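Local coordinates for protein probable tautomerase HP_0924 (Helicobacter pylori, PDB 3M21) that is a probable tautomerase of the MIF clan, a small protein whose assembly holds six chains, at residues 58-61 with 62-66. Sequence-based numbering, arbitrary orientation.
Sequences ESVH and HLRQK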
loop_
_atom_site.group_PDB
_atom_site.type_symbol
_atom_site.label_atom_id
_atom_site.label_comp_id
_atom_site.label_asym_id
_atom_site.label_seq_id
_atom_site.Cartn_x
_atom_site.Cartn_y
_atom_site.Cartn_z
ATOM N N GLU F 58 -19.577 6.155 -1.880
ATOM C CA GLU F 58 -19.778 7.536 -1.446
ATOM C C GLU F 58 -18.585 8.012 -0.633
ATOM O O GLU F 58 -18.070 7.261 0.201
ATOM C CB GLU F 58 -21.036 7.641 -0.586
ATOM C CG GLU F 58 -22.343 7.554 -1.362
ATOM C CD GLU F 58 -22.506 8.704 -2.333
ATOM O OE1 GLU F 58 -21.791 9.724 -2.182
ATOM O OE2 GLU F 58 -23.356 8.594 -3.241
ATOM N N SER F 59 -18.149 9.254 -0.852
ATOM C CA SER F 59 -17.008 9.774 -0.089
ATOM C C SER F 59 -17.409 9.876 1.386
ATOM O O SER F 59 -18.586 10.008 1.705
ATOM C CB SER F 59 -16.582 11.159 -0.609
ATOM O OG SER F 59 -17.526 12.161 -0.251
ATOM N N VAL F 60 -16.432 9.790 2.287
ATOM C CA VAL F 60 -16.719 9.881 3.717
ATOM C C VAL F 60 -17.275 11.257 4.085
ATOM O O VAL F 60 -18.031 11.391 5.051
ATOM C CB VAL F 60 -15.456 9.575 4.571
ATOM C CG1 VAL F 60 -15.721 9.882 6.042
ATOM C CG2 VAL F 60 -15.083 8.097 4.423
ATOM N N HIS F 61 -16.918 12.277 3.306
ATOM C CA HIS F 61 -17.418 13.627 3.575
ATOM C C HIS F 61 -18.942 13.587 3.453
ATOM O O HIS F 61 -19.671 14.142 4.283
ATOM C CB HIS F 61 -16.840 14.628 2.560
ATOM C CG HIS F 61 -17.430 16.003 2.659
ATOM N ND1 HIS F 61 -17.251 16.816 3.759
ATOM C CD2 HIS F 61 -18.194 16.710 1.791
ATOM C CE1 HIS F 61 -17.879 17.963 3.564
ATOM N NE2 HIS F 61 -18.458 17.924 2.378
ATOM N N HIS F 62 -19.408 12.898 2.416
ATOM C CA HIS F 62 -20.830 12.762 2.144
ATOM C C HIS F 62 -21.522 11.903 3.196
ATOM O O HIS F 62 -22.603 12.246 3.680
ATOM C CB HIS F 62 -21.028 12.173 0.743
ATOM C CG HIS F 62 -22.466 11.960 0.370
ATOM N ND1 HIS F 62 -23.149 10.803 0.671
ATOM C CD2 HIS F 62 -23.351 12.775 -0.251
ATOM C CE1 HIS F 62 -24.399 10.911 0.252
ATOM N NE2 HIS F 62 -24.549 12.096 -0.311
ATOM N N LEU F 63 -20.896 10.787 3.557
ATOM C CA LEU F 63 -21.467 9.894 4.561
ATOM C C LEU F 63 -21.612 10.577 5.917
ATOM O O LEU F 63 -22.558 10.319 6.652
ATOM C CB LEU F 63 -20.597 8.641 4.718
ATOM C CG LEU F 63 -20.547 7.680 3.526
ATOM C CD1 LEU F 63 -19.562 6.572 3.823
ATOM C CD2 LEU F 63 -21.935 7.093 3.255
ATOM N N ARG F 64 -20.670 11.454 6.245
ATOM C CA ARG F 64 -20.714 12.136 7.529
ATOM C C ARG F 64 -21.780 13.222 7.638
ATOM O O ARG F 64 -21.960 13.821 8.698
ATOM C CB ARG F 64 -19.338 12.696 7.864
ATOM C CG ARG F 64 -18.365 11.608 8.277
ATOM C CD ARG F 64 -17.042 12.190 8.729
ATOM N NE ARG F 64 -16.095 11.148 9.125
ATOM C CZ ARG F 64 -14.802 11.368 9.340
ATOM N NH1 ARG F 64 -14.311 12.595 9.195
ATOM N NH2 ARG F 64 -14.003 10.370 9.700
ATOM N N GLN F 65 -22.490 13.470 6.547
ATOM C CA GLN F 65 -23.556 14.463 6.558
ATOM C C GLN F 65 -24.693 13.899 7.397
ATOM O O GLN F 65 -25.403 14.633 8.086
ATOM C CB GLN F 65 -24.034 14.736 5.133
ATOM C CG GLN F 65 -23.000 15.435 4.274
ATOM C CD GLN F 65 -22.535 16.738 4.898
ATOM O OE1 GLN F 65 -23.349 17.552 5.327
ATOM N NE2 GLN F 65 -21.222 16.943 4.946
ATOM N N LYS F 66 -24.851 12.580 7.325
ATOM C CA LYS F 66 -25.874 11.861 8.074
ATOM C C LYS F 66 -25.208 11.348 9.346
ATOM O O LYS F 66 -24.112 10.790 9.301
ATOM C CB LYS F 66 -26.401 10.687 7.237
ATOM C CG LYS F 66 -27.548 9.886 7.850
ATOM C CD LYS F 66 -27.955 8.779 6.888
ATOM C CE LYS F 66 -29.313 8.178 7.204
ATOM N NZ LYS F 66 -29.727 7.232 6.120
#
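Arg-64 N donates to Val-60 O at 2.9 Å and Leu-63 N to Ser-59 O at 3.1 Å, two i-to-i+4 bonds of the short helix 60-63 near the C-terminus of this MIF-clan tautomerase chain. Ser-59, the last residue of strand 58-59, is its N-cap: OG, swung between the backbone N and the carbonyl carbon (chi1 72°), accepts a weak capping bond from His-62 N at 3.3 Å, while the Ser-59 backbone N donates to the side-chain oxygen OE1 of Gln-20 of a second subunit. One residue further on, where the backbone has left the helix, the side chain of Gln-65 folds back, bent at chi2 (-56°), and NE2 reaches His-61 O at 3.3 Å, approaching from above the carbonyl plane. The same amide nitrogen sits over one face of the His-61 imidazole, near its rim.

The side chains pack mostly at the same spacing of four residues. Glu-58 lays OE1 3.3 Å from His-62 ND1, above the ring face rather than in line for a hydrogen bond; one residue further, Leu-63 CD2 meets its CB. Arg-64 runs extended past Val-60, its NH1 and NH2 anchored on the carbonyl oxygens of Pro-9 and Val-8; across one face of this guanidinium lies Val-60 CG1, 3.4 Å from Arg-64 NE.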